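Local coordinates for uncharacterized protein aq_328 (Aquifex aeolicus, PDB 1R4V) that is of unknown function but has an ancestral, all-helical histone fold, consistent with the protein heterodimerization activity assigned to its family, at residues K88-H93 / G136-M141; D77-A82 / P117-N122; K27-L32 / E47-L52. All coordinates share one frame; numbering follows the deposited sequence. Where two conformers were deposited one is given.

Contact 3 comes first along the chain and lies nearest the metal: a bound zinc ion is about 6 Å from the side chain of Phe-29. It sits on the opposite side of the molecular centre from contact 1, their centres 18 Å apart, yet the two touch where Leu-139 CD2 packs on Leu-52 CD2 at 4.1 Å, so helix 131-149 of contact 1 packs directly on helix 46-62 of contact 3. Contact 2 is a surface contact, its centre about 18 Å from the centre of the chain, 20 Å from that of contact 1 and 28 Å from that of contact 3. The segments of contacts 1 and 2 alternate along the chain (77-82, 88-93, 117-122, 136-141).

Contact 1 of 3, residues K88-H93 / G136-M141; sequences KALEEH and GGLLLM
The imidazole of His-93 lies flat against the backbone of Met-141, which was deposited as selenomethionine. Over one ring face stands Met-141 CA, 3.8 Å from the centroid and only 4° off the normal, a CH-pi contact centred almost exactly. CB of Met-141 covers the same face nearer the ND1 corner, 3.6 Å from His-93 ND1. Gly-137 O and Leu-140 C approach the ring obliquely. The ring gets there because His-93 CG is swung opposite the carbonyl carbon (chi1 -75°), standing the imidazole alongside helix 131-149.

The lack of a side chain at Gly-137 probably allows the helices to come so near. His-93 CB rests 3.4 Å from Gly-137 O, and the CA atoms of His-93 and Gly-137 are 4.6 Å apart. The short helical segments cross at 102° with their axes 8.4 Å apart. On one flank Leu-90 reaches in with both methyls: CD2 meets Leu-138 CD2 at 3.9 Å, and CD1 touches the carbonyl carbon of Gly-137. On the other flank Leu-140 places CD1 against His-93 O. Phe-171 lies against both Leu-90 and Leu-138, while Val-56, Ala-59 and Phe-60 of helix 46-62 back Leu-138.

Chemically this is a crossing held by close fit and dispersion. Gly-137 O already accepts the helix bond from Met-141 N, so its meeting with His-93 CB is secondary to that bond, and the aromatic ring is used here as a flat surface set against aliphatic carbon.

Contact 2 of 3, residues D77-A82 / P117-N122; sequences DFIALA and PPVEMN
Phe-78 and Asn-122 lie side by side in a short, weakly bonded parallel pairing of strands 78-79 and 122-123, consistent with the parallel loop-to-loop bridges of histone folds. The firm link is a backbone bond: Ile-79 N donates to Asn-122 O at 2.8 Å, with 155° at the hydrogen and the donor in the carbonyl plane; the same oxygen also takes a CA-H contact from Phe-78. Ile-79 is further bonded through its backbone to Gly-124.

Four side chains make most of the rest of the contact. Ile-79 extends CG1 and then CD1 straight out, and CD1 meets Val-119 CG2 tip to tip at 3.5 Å. Met-121, a selenomethionine, runs extended as far as the selenium and then turns at chi3, 28° and well off a staggered value. That bend lays its CE on the backbone of Phe-78, 3.4 Å from Phe-78 C, while the same methyl touches Ile-79 CG1. Asn-122 carries its amide opposite its own backbone N (chi1 -173°), which brings ND2 alongside Phe-78 CB at 3.7 Å.

From helix 67-73, Glu-68 OE1 accepts bonds from the backbone N of Glu-120 and of Met-121. Two waters fill in on the Asp-77 side, both donating to Asp-77 O: one accepts from Asn-122 ND2, and the other, 2.6 Å from Asp-77 O, accepts from Asn-122 N at 3.0 Å.

Contact 3 of 3, residues K27-L32 / E47-L52; sequences KGFDKL and ETIELL
A single methyl fits the flat of an aromatic ring here: Ile-49 CG2 stands over the middle of Phe-29, 3.6 Å from the centroid and 10° off the normal. The methyl is the bump and the ring face its seat, with all six ring carbons at nearly equal distances from it. The other branch of Ile-49 ends in CD1, which lies by Phe-29 CD2. The fit follows from Ile-49 turning CG2 opposite its own backbone N, which projects that branch across to helix 29-40.

The ring's rim meets something quite different. Glu-50 curls back on itself at chi2 (-73°), bringing its carboxylate to the edge of Phe-29, where OE2 lies near the ring plane and 3.1 Å from Phe-29 CZ. The two planes are 45° apart. An oxygen in this position faces the slightly positive hydrogens of the ring edge, a favourable if modest attraction. The stronger tie of Glu-50 OE2 is its hydrogen bond to the hydroxyl of Tyr-112, whose own ring packs edge-to-face with Phe-29, so carboxylate and both rings form one small cluster.

Leu-32, one turn on from Phe-29, supplies the next ridge. Its CD2 slips past Ile-49 in the opposing direction, 4.1 Å from Ile-49 CG2, and also reaches Leu-52 CD2 at 4.2 Å. Ile-49 CG2 thus touches both the ring face and the leucine methyl.

Around this junction of helices 29-40 and 46-62, Leu-109 of helix 106-113 touches both Phe-29 and Leu-32, and Phe-29 also lies against Asp-46, a zinc ligand together with Glu-21. Leu-52 packs against His-142 of helix 131-149, while Thr-48 and Leu-51 meet Met-160 of helix 157-168.

Contact 1 of 3, residues K88-H93 / G136-M141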
loop_
_atom_site.group_PDB
_atom_site.type_symbol
_atom_site.label_atom_id
_atom_site.label_comp_id
_atom_site.label_asym_id
_atom_site.label_seq_id
_atom_site.Cartn_x
_atom_site.Cartn_y
_atom_site.Cartn_z
ATOM N N LYS A 88 -2.446 12.685 -7.847
ATOM C CA LYS A 88 -2.868 13.612 -6.807
ATOM C C LYS A 88 -3.690 12.938 -5.737
ATOM O O LYS A 88 -3.527 13.248 -4.562
ATOM C CB LYS A 88 -3.647 14.801 -7.386
ATOM C CG LYS A 88 -2.753 15.897 -7.950
ATOM C CD LYS A 88 -2.229 16.827 -6.838
ATOM C CE LYS A 88 -0.844 17.381 -7.180
ATOM N NZ LYS A 88 -0.129 18.153 -6.114
ATOM N N ALA A 89 -4.572 12.023 -6.120
ATOM C CA ALA A 89 -5.401 11.317 -5.161
ATOM C C ALA A 89 -4.538 10.499 -4.212
ATOM O O ALA A 89 -4.740 10.562 -3.005
ATOM C CB ALA A 89 -6.435 10.420 -5.860
ATOM N N LEU A 90 -3.592 9.729 -4.736
ATOM C CA LEU A 90 -2.688 8.982 -3.855
ATOM C C LEU A 90 -1.783 9.883 -3.018
ATOM O O LEU A 90 -1.536 9.578 -1.851
ATOM C CB LEU A 90 -1.839 7.978 -4.642
ATOM C CG LEU A 90 -0.895 7.092 -3.810
ATOM C CD1 LEU A 90 -1.595 6.374 -2.658
ATOM C CD2 LEU A 90 -0.218 6.069 -4.704
ATOM N N GLU A 91 -1.273 10.962 -3.600
ATOM C CA GLU A 91 -0.486 11.954 -2.861
ATOM C C GLU A 91 -1.210 12.444 -1.609
ATOM O O GLU A 91 -0.581 12.620 -0.572
ATOM C CB GLU A 91 -0.131 13.173 -3.714
ATOM C CG GLU A 91 1.168 13.036 -4.472
ATOM C CD GLU A 91 1.254 13.963 -5.680
ATOM O OE1 GLU A 91 1.724 13.499 -6.758
ATOM O OE2 GLU A 91 0.849 15.150 -5.546
ATOM N N GLU A 92 -2.517 12.657 -1.703
ATOM C CA GLU A 92 -3.333 13.065 -0.568
ATOM C C GLU A 92 -3.377 11.988 0.522
ATOM O O GLU A 92 -3.197 12.300 1.701
ATOM C CB GLU A 92 -4.743 13.448 -1.036
ATOM C CG GLU A 92 -5.555 14.126 0.053
ATOM C CD GLU A 92 -6.971 14.527 -0.355
ATOM O OE1 GLU A 92 -7.218 14.823 -1.558
ATOM O OE2 GLU A 92 -7.846 14.554 0.556
ATOM N N HIS A 93 -3.601 10.733 0.142
ATOM C CA HIS A 93 -3.507 9.616 1.074
ATOM C C HIS A 93 -2.131 9.479 1.726
ATOM O O HIS A 93 -2.045 9.204 2.920
ATOM C CB HIS A 93 -3.920 8.318 0.387
ATOM C CG HIS A 93 -5.395 8.212 0.201
ATOM N ND1 HIS A 93 -5.991 8.148 -1.039
ATOM C CD2 HIS A 93 -6.396 8.179 1.107
ATOM C CE1 HIS A 93 -7.299 8.076 -0.884
ATOM N NE2 HIS A 93 -7.573 8.101 0.408
ATOM N N GLY A 136 1.935 3.214 3.348
ATOM C CA GLY A 136 0.961 3.770 4.269
ATOM C C GLY A 136 -0.177 4.489 3.577
ATOM O O GLY A 136 -1.321 4.294 3.953
ATOM N N GLY A 137 0.121 5.278 2.552
ATOM C CA GLY A 137 -0.879 5.893 1.684
ATOM C C GLY A 137 -1.741 4.897 0.924
ATOM O O GLY A 137 -2.959 5.082 0.776
ATOM N N LEU A 138 -1.122 3.844 0.417
ATOM C CA LEU A 138 -1.842 2.774 -0.276
ATOM C C LEU A 138 -2.768 2.032 0.688
ATOM O O LEU A 138 -3.861 1.638 0.321
ATOM C CB LEU A 138 -0.877 1.803 -0.957
ATOM C CG LEU A 138 -0.190 2.331 -2.215
ATOM C CD1 LEU A 138 0.930 1.389 -2.583
ATOM C CD2 LEU A 138 -1.192 2.558 -3.368
ATOM N N LEU A 139 -2.357 1.857 1.934
ATOM C CA LEU A 139 -3.204 1.223 2.942
ATOM C C LEU A 139 -4.420 2.083 3.258
ATOM O O LEU A 139 -5.542 1.556 3.302
ATOM C CB LEU A 139 -2.393 0.884 4.186
ATOM C CG LEU A 139 -1.523 -0.364 4.071
ATOM C CD1 LEU A 139 -0.502 -0.288 5.204
ATOM C CD2 LEU A 139 -2.339 -1.643 4.162
ATOM N N LEU A 140 -4.229 3.390 3.430
ATOM C CA LEU A 140 -5.340 4.290 3.715
ATOM C C LEU A 140 -6.279 4.399 2.554
ATOM O O LEU A 140 -7.481 4.457 2.767
ATOM C CB LEU A 140 -4.888 5.702 4.047
ATOM C CG LEU A 140 -4.114 5.803 5.364
ATOM C CD1 LEU A 140 -3.846 7.275 5.606
ATOM C CD2 LEU A 140 -4.843 5.162 6.532
HETATM N N MSE A 141 -5.720 4.459 1.344
HETATM C CA MSE A 141 -6.551 4.402 0.151
HETATM C C MSE A 141 -7.430 3.159 0.063
HETATM O O MSE A 141 -8.635 3.268 -0.194
HETATM C CB MSE A 141 -5.705 4.547 -1.091
HETATM C CG MSE A 141 -6.594 4.524 -2.286
HETATM SE SE MSE A 141 -6.526 2.746 -3.192
HETATM C CE MSE A 141 -7.528 3.264 -4.819
#

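Contact 2 of 3, residues D77-A82 / P117-N122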
loop_
_atom_site.group_PDB
_atom_site.type_symbol
_atom_site.label_atom_id
_atom_site.label_comp_id
_atom_site.label_asym_id
_atom_site.label_seq_id
_atom_site.Cartn_x
_atom_site.Cartn_y
_atom_site.Cartn_z
ATOM N N ASP A 77 20.265 7.323 -13.790
ATOM C CA ASP A 77 20.460 5.895 -13.903
ATOM C C ASP A 77 19.797 5.131 -12.744
ATOM O O ASP A 77 20.140 3.994 -12.469
ATOM C CB ASP A 77 21.957 5.611 -13.994
ATOM C CG ASP A 77 22.261 4.264 -14.637
ATOM O OD1 ASP A 77 21.319 3.624 -15.171
ATOM O OD2 ASP A 77 23.414 3.761 -14.657
ATOM N N PHE A 78 18.836 5.754 -12.071
ATOM C CA PHE A 78 18.104 5.194 -10.947
ATOM C C PHE A 78 16.702 5.812 -10.994
ATOM O O PHE A 78 16.501 6.870 -11.580
ATOM C CB PHE A 78 18.760 5.499 -9.585
ATOM C CG PHE A 78 18.839 6.955 -9.286
ATOM C CD1 PHE A 78 17.784 7.603 -8.646
ATOM C CD2 PHE A 78 19.937 7.693 -9.695
ATOM C CE1 PHE A 78 17.829 8.946 -8.417
ATOM C CE2 PHE A 78 19.988 9.040 -9.455
ATOM C CZ PHE A 78 18.944 9.665 -8.818
ATOM N N ILE A 79 15.734 5.153 -10.377
ATOM C CA ILE A 79 14.400 5.715 -10.262
ATOM C C ILE A 79 14.284 6.562 -9.011
ATOM O O ILE A 79 14.618 6.116 -7.916
ATOM C CB ILE A 79 13.389 4.576 -10.218
ATOM C CG1 ILE A 79 13.481 3.800 -11.545
ATOM C CG2 ILE A 79 11.965 5.148 -10.009
ATOM C CD1 ILE A 79 12.992 2.426 -11.405
ATOM N N ALA A 80 13.803 7.785 -9.185
ATOM C CA ALA A 80 13.505 8.730 -8.124
ATOM C C ALA A 80 11.996 8.792 -7.908
ATOM O O ALA A 80 11.200 8.364 -8.747
ATOM C CB ALA A 80 13.983 10.108 -8.486
ATOM N N LEU A 81 11.607 9.370 -6.777
ATOM C CA LEU A 81 10.196 9.577 -6.452
ATOM C C LEU A 81 9.457 10.333 -7.561
ATOM O O LEU A 81 8.326 9.951 -7.895
ATOM C CB LEU A 81 10.043 10.320 -5.120
ATOM C CG LEU A 81 8.620 10.606 -4.630
ATOM C CD1 LEU A 81 7.913 9.302 -4.385
ATOM C CD2 LEU A 81 8.621 11.435 -3.351
ATOM N N ALA A 82 10.106 11.369 -8.106
ATOM C CA ALA A 82 9.567 12.206 -9.200
ATOM C C ALA A 82 9.231 11.423 -10.462
ATOM O O ALA A 82 8.453 11.904 -11.290
ATOM C CB ALA A 82 10.570 13.260 -9.583
ATOM N N PRO A 117 10.083 -4.088 -7.255
ATOM C CA PRO A 117 9.464 -3.312 -8.325
ATOM C C PRO A 117 9.768 -3.944 -9.687
ATOM O O PRO A 117 10.843 -4.520 -9.869
ATOM C CB PRO A 117 10.086 -1.927 -8.161
ATOM C CG PRO A 117 11.316 -2.144 -7.409
ATOM C CD PRO A 117 11.124 -3.330 -6.550
ATOM N N PRO A 118 8.831 -3.864 -10.618
ATOM C CA PRO A 118 8.995 -4.476 -11.938
ATOM C C PRO A 118 9.838 -3.641 -12.903
ATOM O O PRO A 118 9.377 -3.250 -13.969
ATOM C CB PRO A 118 7.551 -4.608 -12.416
ATOM C CG PRO A 118 6.822 -3.435 -11.774
ATOM C CD PRO A 118 7.518 -3.205 -10.468
ATOM N N VAL A 119 11.078 -3.358 -12.533
ATOM C CA VAL A 119 11.971 -2.514 -13.322
ATOM C C VAL A 119 13.310 -3.210 -13.295
ATOM O O VAL A 119 13.570 -4.026 -12.403
ATOM C CB VAL A 119 12.112 -1.083 -12.759
ATOM C CG1 VAL A 119 10.802 -0.335 -12.913
ATOM C CG2 VAL A 119 12.563 -1.069 -11.301
ATOM N N GLU A 120 14.153 -2.891 -14.266
ATOM C CA GLU A 120 15.541 -3.374 -14.259
ATOM C C GLU A 120 16.474 -2.352 -13.611
ATOM O O GLU A 120 17.486 -2.707 -13.008
ATOM C CB GLU A 120 15.986 -3.733 -15.683
ATOM C CG GLU A 120 15.351 -5.032 -16.173
ATOM C CD GLU A 120 15.662 -6.215 -15.258
ATOM O OE1 GLU A 120 16.833 -6.324 -14.815
ATOM O OE2 GLU A 120 14.753 -7.037 -14.963
HETATM N N MSE A 121 16.131 -1.072 -13.698
HETATM C CA MSE A 121 16.983 -0.046 -13.117
HETATM C C MSE A 121 17.000 -0.036 -11.602
HETATM O O MSE A 121 16.050 -0.436 -10.951
HETATM C CB MSE A 121 16.538 1.346 -13.558
HETATM C CG MSE A 121 16.714 1.612 -15.020
HETATM SE SE MSE A 121 16.094 3.444 -15.498
HETATM C CE MSE A 121 16.395 4.214 -13.954
ATOM N N ASN A 122 18.098 0.493 -11.083
ATOM C CA ASN A 122 18.317 0.785 -9.682
ATOM C C ASN A 122 17.209 1.688 -9.159
ATOM O O ASN A 122 16.789 2.587 -9.877
ATOM C CB ASN A 122 19.643 1.525 -9.516
ATOM C CG ASN A 122 20.014 1.714 -8.057
ATOM O OD1 ASN A 122 19.795 0.810 -7.251
ATOM N ND2 ASN A 122 20.566 2.879 -7.708
HETATM O O HOH W 1 22.181 4.031 -10.058
HETATM O O HOH W 2 20.134 1.433 -13.107
#

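Contact 3 of 3, residues K27-L32 / E47-L52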
loop_
_atom_site.group_PDB
_atom_site.type_symbol
_atom_site.label_atom_id
_atom_site.label_comp_id
_atom_site.label_asym_id
_atom_site.label_seq_id
_atom_site.Cartn_x
_atom_site.Cartn_y
_atom_site.Cartn_z
ATOM N N LYS A 27 4.400 -10.371 11.780
ATOM C CA LYS A 27 4.571 -9.058 12.397
ATOM C C LYS A 27 3.911 -7.974 11.552
ATOM O O LYS A 27 3.896 -8.069 10.331
ATOM C CB LYS A 27 6.050 -8.778 12.668
ATOM C CG LYS A 27 6.493 -9.152 14.088
ATOM C CD LYS A 27 6.216 -10.603 14.486
ATOM C CE LYS A 27 6.489 -10.859 15.974
ATOM N NZ LYS A 27 5.335 -10.591 16.898
ATOM N N GLY A 28 3.348 -6.978 12.229
ATOM C CA GLY A 28 2.537 -5.936 11.620
ATOM C C GLY A 28 1.041 -6.181 11.589
ATOM O O GLY A 28 0.296 -5.214 11.697
ATOM N N PHE A 29 0.608 -7.436 11.436
ATOM C CA PHE A 29 -0.806 -7.819 11.255
ATOM C C PHE A 29 -1.590 -7.342 12.462
ATOM O O PHE A 29 -2.583 -6.616 12.375
ATOM C CB PHE A 29 -0.952 -9.337 11.115
ATOM C CG PHE A 29 -0.696 -9.898 9.737
ATOM C CD1 PHE A 29 0.334 -9.437 8.927
ATOM C CD2 PHE A 29 -1.498 -10.925 9.255
ATOM C CE1 PHE A 29 0.556 -9.976 7.686
ATOM C CE2 PHE A 29 -1.287 -11.465 8.000
ATOM C CZ PHE A 29 -0.254 -10.995 7.214
ATOM N N ASP A 30 -1.107 -7.783 13.618
ATOM C CA ASP A 30 -1.501 -7.271 14.922
ATOM C C ASP A 30 -1.862 -5.780 14.913
ATOM O O ASP A 30 -2.997 -5.399 15.154
ATOM C CB ASP A 30 -0.314 -7.571 15.855
ATOM C CG ASP A 30 1.028 -7.667 15.076
ATOM O OD1 ASP A 30 1.835 -6.688 14.981
ATOM O OD2 ASP A 30 1.291 -8.743 14.478
ATOM N N LYS A 31 -0.893 -4.928 14.591
ATOM C CA LYS A 31 -1.026 -3.474 14.639
ATOM C C LYS A 31 -1.936 -2.903 13.567
ATOM O O LYS A 31 -2.619 -1.884 13.777
ATOM C CB LYS A 31 0.376 -2.866 14.510
ATOM C CG LYS A 31 1.198 -3.256 15.739
ATOM C CD LYS A 31 2.691 -3.221 15.533
ATOM C CE LYS A 31 3.196 -1.830 15.547
ATOM N NZ LYS A 31 4.519 -1.816 16.274
ATOM N N LEU A 32 -1.923 -3.552 12.407
ATOM C CA LEU A 32 -2.794 -3.149 11.309
ATOM C C LEU A 32 -4.229 -3.474 11.687
ATOM O O LEU A 32 -5.102 -2.630 11.552
ATOM C CB LEU A 32 -2.408 -3.889 10.040
ATOM C CG LEU A 32 -3.171 -3.444 8.775
ATOM C CD1 LEU A 32 -2.781 -2.046 8.346
ATOM C CD2 LEU A 32 -2.927 -4.451 7.686
ATOM N N GLU A 47 -6.976 -13.810 6.747
ATOM C CA GLU A 47 -7.341 -14.028 5.349
ATOM C C GLU A 47 -7.527 -12.726 4.568
ATOM O O GLU A 47 -7.011 -12.606 3.437
ATOM C CB GLU A 47 -8.639 -14.829 5.230
ATOM C CG GLU A 47 -8.988 -15.111 3.769
ATOM C CD GLU A 47 -10.212 -15.980 3.567
ATOM O OE1 GLU A 47 -11.193 -15.904 4.352
ATOM O OE2 GLU A 47 -10.164 -16.750 2.586
ATOM N N THR A 48 -8.267 -11.767 5.137
ATOM C CA THR A 48 -8.501 -10.514 4.425
ATOM C C THR A 48 -7.310 -9.552 4.493
ATOM O O THR A 48 -7.158 -8.723 3.592
ATOM C CB THR A 48 -9.815 -9.802 4.836
ATOM O OG1 THR A 48 -9.911 -9.608 6.262
ATOM C CG2 THR A 48 -11.022 -10.651 4.398
ATOM N N ILE A 49 -6.487 -9.630 5.539
ATOM C CA ILE A 49 -5.222 -8.893 5.570
ATOM C C ILE A 49 -4.314 -9.359 4.444
ATOM O O ILE A 49 -3.699 -8.521 3.785
ATOM C CB ILE A 49 -4.489 -9.011 6.919
ATOM C CG1 ILE A 49 -5.248 -8.265 8.006
ATOM C CG2 ILE A 49 -3.034 -8.479 6.826
ATOM C CD1 ILE A 49 -4.873 -8.689 9.436
ATOM N N GLU A 50 -4.216 -10.664 4.208
ATOM C CA GLU A 50 -3.409 -11.166 3.103
ATOM C C GLU A 50 -3.882 -10.625 1.745
ATOM O O GLU A 50 -3.064 -10.240 0.894
ATOM C CB GLU A 50 -3.419 -12.697 3.067
ATOM C CG GLU A 50 -2.618 -13.329 4.184
ATOM C CD GLU A 50 -1.115 -13.198 3.984
ATOM O OE1 GLU A 50 -0.636 -13.132 2.828
ATOM O OE2 GLU A 50 -0.403 -13.182 5.007
ATOM N N LEU A 51 -5.198 -10.619 1.541
ATOM C CA LEU A 51 -5.768 -10.100 0.302
ATOM C C LEU A 51 -5.481 -8.610 0.152
ATOM O O LEU A 51 -5.112 -8.154 -0.939
ATOM C CB LEU A 51 -7.277 -10.399 0.240
ATOM C CG LEU A 51 -7.630 -11.885 0.056
ATOM C CD1 LEU A 51 -9.120 -12.114 0.273
ATOM C CD2 LEU A 51 -7.264 -12.364 -1.319
ATOM N N LEU A 52 -5.634 -7.869 1.243
ATOM C CA LEU A 52 -5.371 -6.435 1.286
ATOM C C LEU A 52 -3.910 -6.157 0.921
ATOM O O LEU A 52 -3.618 -5.325 0.059
ATOM C CB LEU A 52 -5.693 -5.883 2.671
ATOM C CG LEU A 52 -5.232 -4.457 3.009
ATOM C CD1 LEU A 52 -5.895 -3.434 2.054
ATOM C CD2 LEU A 52 -5.575 -4.176 4.433
#